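Long-range contact in uncharacterized protein (Desulfotomaculum acetoxidans, PDB 3U4Y), which is of unknown function but folds as a seven-bladed beta-propeller of the lactonase family: residues G175-F189 and V192-Q206. Residues are numbered along the deposited sequence; the frame is centred on the assembly and turned at random.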
loop_
_atom_site.group_PDB
_atom_site.type_symbol
_atom_site.label_atom_id
_atom_site.label_comp_id
_atom_site.label_asym_id
_atom_site.label_seq_id
_atom_site.Cartn_x
_atom_site.Cartn_y
_atom_site.Cartn_z
ATOM N N GLY A 175 -2.078 16.108 -10.758
ATOM C CA GLY A 175 -1.742 17.217 -9.882
ATOM C C GLY A 175 -0.310 17.159 -9.377
ATOM O O GLY A 175 0.553 16.483 -9.934
ATOM N N THR A 176 -0.050 17.859 -8.290
ATOM C CA THR A 176 1.330 18.038 -7.886
ATOM C C THR A 176 1.658 17.306 -6.587
ATOM O O THR A 176 0.813 17.185 -5.700
ATOM C CB THR A 176 1.716 19.561 -7.871
ATOM O OG1 THR A 176 2.242 19.938 -6.601
ATOM C CG2 THR A 176 0.502 20.438 -8.183
ATOM N N ARG A 177 2.886 16.798 -6.504
ATOM C CA ARG A 177 3.342 15.999 -5.364
ATOM C C ARG A 177 2.716 14.587 -5.326
ATOM O O ARG A 177 2.090 14.192 -4.334
ATOM C CB ARG A 177 3.109 16.753 -4.045
ATOM C CG ARG A 177 3.887 16.195 -2.855
ATOM C CD ARG A 177 5.353 16.574 -2.890
ATOM N NE ARG A 177 5.515 18.025 -2.897
ATOM C CZ ARG A 177 5.811 18.745 -3.977
ATOM N NH1 ARG A 177 5.912 20.060 -3.883
ATOM N NH2 ARG A 177 6.003 18.159 -5.151
ATOM N N PRO A 178 2.901 13.815 -6.407
ATOM C CA PRO A 178 2.312 12.478 -6.437
ATOM C C PRO A 178 2.864 11.698 -5.253
ATOM O O PRO A 178 4.069 11.794 -4.995
ATOM C CB PRO A 178 2.839 11.883 -7.738
ATOM C CG PRO A 178 3.578 12.977 -8.440
ATOM C CD PRO A 178 3.925 13.997 -7.445
ATOM N N PHE A 179 2.013 10.949 -4.549
ATOM C CA PHE A 179 2.409 10.319 -3.284
ATOM C C PHE A 179 2.146 8.809 -3.178
ATOM O O PHE A 179 3.030 8.076 -2.786
ATOM C CB PHE A 179 1.779 11.056 -2.099
ATOM C CG PHE A 179 2.194 10.521 -0.753
ATOM C CD1 PHE A 179 3.471 10.727 -0.272
ATOM C CD2 PHE A 179 1.293 9.834 0.043
ATOM C CE1 PHE A 179 3.849 10.243 0.977
ATOM C CE2 PHE A 179 1.667 9.348 1.297
ATOM C CZ PHE A 179 2.946 9.551 1.763
ATOM N N ASN A 180 0.942 8.350 -3.515
ATOM C CA ASN A 180 0.642 6.920 -3.513
ATOM C C ASN A 180 -0.028 6.488 -4.819
ATOM O O ASN A 180 -0.703 7.284 -5.449
ATOM C CB ASN A 180 -0.232 6.559 -2.308
ATOM C CG ASN A 180 -0.132 5.086 -1.935
ATOM O OD1 ASN A 180 0.681 4.327 -2.490
ATOM N ND2 ASN A 180 -0.946 4.675 -0.978
ATOM N N ILE A 181 0.166 5.238 -5.229
ATOM C CA ILE A 181 -0.448 4.718 -6.451
ATOM C C ILE A 181 -1.196 3.460 -6.102
ATOM O O ILE A 181 -0.810 2.747 -5.185
ATOM C CB ILE A 181 0.580 4.267 -7.499
ATOM C CG1 ILE A 181 1.707 5.248 -7.661
ATOM C CG2 ILE A 181 -0.048 4.114 -8.831
ATOM C CD1 ILE A 181 2.837 4.615 -8.399
ATOM N N THR A 182 -2.246 3.173 -6.861
ATOM C CA THR A 182 -3.074 1.987 -6.659
ATOM C C THR A 182 -3.668 1.593 -8.007
ATOM O O THR A 182 -4.168 2.446 -8.734
ATOM C CB THR A 182 -4.224 2.259 -5.670
ATOM O OG1 THR A 182 -3.713 2.398 -4.338
ATOM C CG2 THR A 182 -5.179 1.125 -5.683
ATOM N N PHE A 183 -3.587 0.311 -8.357
ATOM C CA PHE A 183 -4.160 -0.161 -9.616
ATOM C C PHE A 183 -5.622 -0.516 -9.432
ATOM O O PHE A 183 -6.118 -0.632 -8.314
ATOM C CB PHE A 183 -3.444 -1.413 -10.103
ATOM C CG PHE A 183 -2.201 -1.148 -10.893
ATOM C CD1 PHE A 183 -2.266 -0.885 -12.249
ATOM C CD2 PHE A 183 -0.959 -1.200 -10.295
ATOM C CE1 PHE A 183 -1.113 -0.657 -12.991
ATOM C CE2 PHE A 183 0.186 -0.971 -11.032
ATOM C CZ PHE A 183 0.104 -0.701 -12.387
ATOM N N THR A 184 -6.317 -0.701 -10.540
ATOM C CA THR A 184 -7.616 -1.335 -10.491
ATOM C C THR A 184 -7.365 -2.832 -10.501
ATOM O O THR A 184 -6.369 -3.287 -11.056
ATOM C CB THR A 184 -8.471 -0.942 -11.697
ATOM O OG1 THR A 184 -7.698 -1.089 -12.900
ATOM C CG2 THR A 184 -8.931 0.495 -11.555
ATOM N N PRO A 185 -8.267 -3.608 -9.894
ATOM C CA PRO A 185 -8.070 -5.045 -9.761
ATOM C C PRO A 185 -7.714 -5.733 -11.072
ATOM O O PRO A 185 -7.165 -6.833 -11.036
ATOM C CB PRO A 185 -9.413 -5.512 -9.260
ATOM C CG PRO A 185 -9.966 -4.372 -8.539
ATOM C CD PRO A 185 -9.544 -3.182 -9.307
ATOM N N ASP A 186 -8.007 -5.091 -12.203
ATOM C CA ASP A 186 -7.766 -5.665 -13.537
ATOM C C ASP A 186 -6.520 -5.121 -14.225
ATOM O O ASP A 186 -6.168 -5.580 -15.313
ATOM C CB ASP A 186 -8.985 -5.490 -14.452
ATOM C CG ASP A 186 -9.592 -4.087 -14.388
ATOM O OD1 ASP A 186 -10.481 -3.851 -13.531
ATOM O OD2 ASP A 186 -9.195 -3.225 -15.208
ATOM N N GLY A 187 -5.867 -4.144 -13.591
ATOM C CA GLY A 187 -4.606 -3.597 -14.062
ATOM C C GLY A 187 -4.675 -2.667 -15.263
ATOM O O GLY A 187 -3.659 -2.407 -15.928
ATOM N N ASN A 188 -5.868 -2.158 -15.542
ATOM C CA ASN A 188 -6.095 -1.372 -16.747
ATOM C C ASN A 188 -6.083 0.127 -16.489
ATOM O O ASN A 188 -5.944 0.933 -17.411
ATOM C CB ASN A 188 -7.410 -1.779 -17.379
ATOM C CG ASN A 188 -7.385 -3.190 -17.893
ATOM O OD1 ASN A 188 -6.397 -3.636 -18.477
ATOM N ND2 ASN A 188 -8.475 -3.911 -17.673
ATOM N N PHE A 189 -6.231 0.491 -15.224
ATOM C CA PHE A 189 -6.034 1.860 -14.803
ATOM C C PHE A 189 -5.218 1.889 -13.530
ATOM O O PHE A 189 -5.230 0.938 -12.754
ATOM C CB PHE A 189 -7.373 2.541 -14.552
ATOM C CG PHE A 189 -8.288 2.482 -15.710
ATOM C CD1 PHE A 189 -8.158 3.379 -16.749
ATOM C CD2 PHE A 189 -9.278 1.524 -15.774
ATOM C CE1 PHE A 189 -9.007 3.327 -17.834
ATOM C CE2 PHE A 189 -10.135 1.466 -16.861
ATOM C CZ PHE A 189 -9.998 2.366 -17.891
ATOM N N VAL A 192 -3.119 7.857 -9.176
ATOM C CA VAL A 192 -2.094 8.559 -8.398
ATOM C C VAL A 192 -2.672 9.625 -7.481
ATOM O O VAL A 192 -3.342 10.542 -7.937
ATOM C CB VAL A 192 -1.061 9.237 -9.266
ATOM C CG1 VAL A 192 0.099 9.677 -8.407
ATOM C CG2 VAL A 192 -0.582 8.305 -10.319
ATOM N N ALA A 193 -2.421 9.492 -6.184
ATOM C CA ALA A 193 -2.800 10.512 -5.225
ATOM C C ALA A 193 -1.794 11.652 -5.294
ATOM O O ALA A 193 -0.592 11.456 -5.087
ATOM C CB ALA A 193 -2.831 9.937 -3.839
ATOM N N ASN A 194 -2.297 12.839 -5.611
ATOM C CA ASN A 194 -1.480 14.026 -5.698
ATOM C C ASN A 194 -1.714 14.814 -4.437
ATOM O O ASN A 194 -2.810 15.315 -4.189
ATOM C CB ASN A 194 -1.881 14.824 -6.914
ATOM C CG ASN A 194 -1.644 14.067 -8.212
ATOM O OD1 ASN A 194 -0.527 13.636 -8.509
ATOM N ND2 ASN A 194 -2.693 13.928 -9.003
ATOM N N LEU A 195 -0.676 14.886 -3.619
ATOM C CA LEU A 195 -0.836 15.287 -2.232
ATOM C C LEU A 195 -1.076 16.790 -2.048
ATOM O O LEU A 195 -1.913 17.194 -1.241
ATOM C CB LEU A 195 0.345 14.776 -1.404
ATOM C CG LEU A 195 0.300 14.849 0.128
ATOM C CD1 LEU A 195 -1.071 14.540 0.692
ATOM C CD2 LEU A 195 1.310 13.895 0.694
ATOM N N ILE A 196 -0.364 17.630 -2.784
ATOM C CA ILE A 196 -0.705 19.039 -2.699
ATOM C C ILE A 196 -1.694 19.443 -3.786
ATOM O O ILE A 196 -2.531 20.304 -3.558
ATOM C CB ILE A 196 0.516 19.984 -2.658
ATOM C CG1 ILE A 196 1.425 19.743 -3.845
ATOM C CG2 ILE A 196 1.293 19.810 -1.369
ATOM C CD1 ILE A 196 2.504 20.792 -3.969
ATOM N N GLY A 197 -1.612 18.799 -4.950
ATOM C CA GLY A 197 -2.570 19.008 -6.023
ATOM C C GLY A 197 -3.984 18.730 -5.543
ATOM O O GLY A 197 -4.948 19.253 -6.100
ATOM N N ASN A 198 -4.113 17.913 -4.498
ATOM C CA ASN A 198 -5.428 17.548 -3.965
ATOM C C ASN A 198 -6.318 16.977 -5.047
ATOM O O ASN A 198 -7.409 17.468 -5.295
ATOM C CB ASN A 198 -6.102 18.759 -3.373
ATOM C CG ASN A 198 -5.650 19.043 -1.995
ATOM O OD1 ASN A 198 -5.011 18.213 -1.354
ATOM N ND2 ASN A 198 -5.999 20.213 -1.503
ATOM N N SER A 199 -5.830 15.925 -5.681
ATOM C CA SER A 199 -6.456 15.352 -6.849
ATOM C C SER A 199 -5.971 13.916 -7.018
ATOM O O SER A 199 -4.841 13.570 -6.669
ATOM C CB SER A 199 -6.048 16.140 -8.082
ATOM O OG SER A 199 -4.728 15.794 -8.488
ATOM N N ILE A 200 -6.833 13.078 -7.563
ATOM C CA ILE A 200 -6.406 11.775 -8.000
ATOM C C ILE A 200 -6.127 11.864 -9.495
ATOM O O ILE A 200 -6.899 12.448 -10.245
ATOM C CB ILE A 200 -7.478 10.692 -7.704
ATOM C CG1 ILE A 200 -7.419 10.263 -6.243
ATOM C CG2 ILE A 200 -7.226 9.446 -8.529
ATOM C CD1 ILE A 200 -7.792 11.315 -5.280
ATOM N N GLY A 201 -5.008 11.301 -9.922
ATOM C CA GLY A 201 -4.746 11.145 -11.336
ATOM C C GLY A 201 -5.213 9.769 -11.757
ATOM O O GLY A 201 -5.265 8.849 -10.946
ATOM N N ILE A 202 -5.549 9.632 -13.032
ATOM C CA ILE A 202 -6.031 8.376 -13.573
ATOM C C ILE A 202 -5.255 8.038 -14.830
ATOM O O ILE A 202 -5.245 8.815 -15.780
ATOM C CB ILE A 202 -7.483 8.501 -13.959
ATOM C CG1 ILE A 202 -8.307 8.915 -12.746
ATOM C CG2 ILE A 202 -7.973 7.217 -14.539
ATOM C CD1 ILE A 202 -9.764 9.130 -13.065
ATOM N N LEU A 203 -4.600 6.884 -14.841
ATOM C CA LEU A 203 -3.731 6.538 -15.953
ATOM C C LEU A 203 -4.223 5.313 -16.678
ATOM O O LEU A 203 -4.723 4.385 -16.044
ATOM C CB LEU A 203 -2.320 6.269 -15.462
ATOM C CG LEU A 203 -1.341 7.411 -15.318
ATOM C CD1 LEU A 203 -2.047 8.586 -14.723
ATOM C CD2 LEU A 203 -0.281 6.915 -14.399
ATOM N N GLU A 204 -4.059 5.328 -18.004
ATOM C CA GLU A 204 -4.403 4.213 -18.868
ATOM C C GLU A 204 -3.210 3.282 -18.913
ATOM O O GLU A 204 -2.145 3.637 -19.421
ATOM C CB GLU A 204 -4.737 4.699 -20.280
ATOM C CG GLU A 204 -6.227 4.962 -20.555
ATOM C CD GLU A 204 -6.932 3.800 -21.277
ATOM O OE1 GLU A 204 -6.288 2.740 -21.488
ATOM O OE2 GLU A 204 -8.131 3.952 -21.635
ATOM N N THR A 205 -3.401 2.083 -18.376
ATOM C CA THR A 205 -2.302 1.157 -18.159
ATOM C C THR A 205 -2.558 -0.176 -18.832
ATOM O O THR A 205 -1.726 -1.074 -18.770
ATOM C CB THR A 205 -2.071 0.927 -16.663
ATOM O OG1 THR A 205 -3.332 0.758 -16.002
ATOM C CG2 THR A 205 -1.383 2.118 -16.054
ATOM N N GLN A 206 -3.713 -0.307 -19.475
ATOM C CA GLN A 206 -3.996 -1.513 -20.233
ATOM C C GLN A 206 -2.870 -1.818 -21.213
ATOM O O GLN A 206 -2.486 -2.965 -21.374
ATOM C CB GLN A 206 -5.306 -1.398 -20.992
ATOM C CG GLN A 206 -5.708 -2.719 -21.643
ATOM C CD GLN A 206 -6.933 -2.594 -22.516
ATOM O OE1 GLN A 206 -7.296 -1.497 -22.936
ATOM N NE2 GLN A 206 -7.579 -3.716 -22.796
#
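Phe179 and Ala193 join by a backbone hydrogen bond, Phe179 N to Ala193 O, where the first two strands of one blade of the beta-propeller run antiparallel. Strand 178-183 is the first of the blade's four, 189-194 the second, and 199-204 follows as the third. A proline suits position 178, since it sits in a non-hydrogen-bonded pair with Asn194 and needs no amide hydrogen there; CB of Pro178 rests 3.6 Å from CG1 of Val192, whose beta-branched side chain suits a strand. Just past the end of the second strand, Leu195 reaches Phe179. CG of Phe179 stands opposite its own nitrogen (chi1 -177°), bringing one ring face against Leu195: CD2 of the leucine makes a CH-pi contact 4.1 Å from the ring centroid.

Where the second strand gives way to the turn before the third, Leu195 N donates to Arg177 O at 2.9 Å, and Thr176 O accepts from both Ile196 N and Gly197 N. A glycine suits position 197, where a CB would probably crowd the backbone of Gly175 and Thr176.

Asn194 can be followed outward. CB of Asn194 lies 3.7 Å from Gly175 C, and CG lies against Gly175 N and C. At the tip the two amide atoms diverge: OD1 accepts from Ser173 OG, while ND2 donates to Ser199 OG in the third strand. Replacing it with a leucine would probably leave both serine hydroxyls without these amide partners and loosen the tie between the loop entering the blade and its third strand. At the far end, after the type I turn from Thr184 to Gly187, Thr205 N donates to Asn188 O at 3.0 Å with an N-H...O angle of 167°.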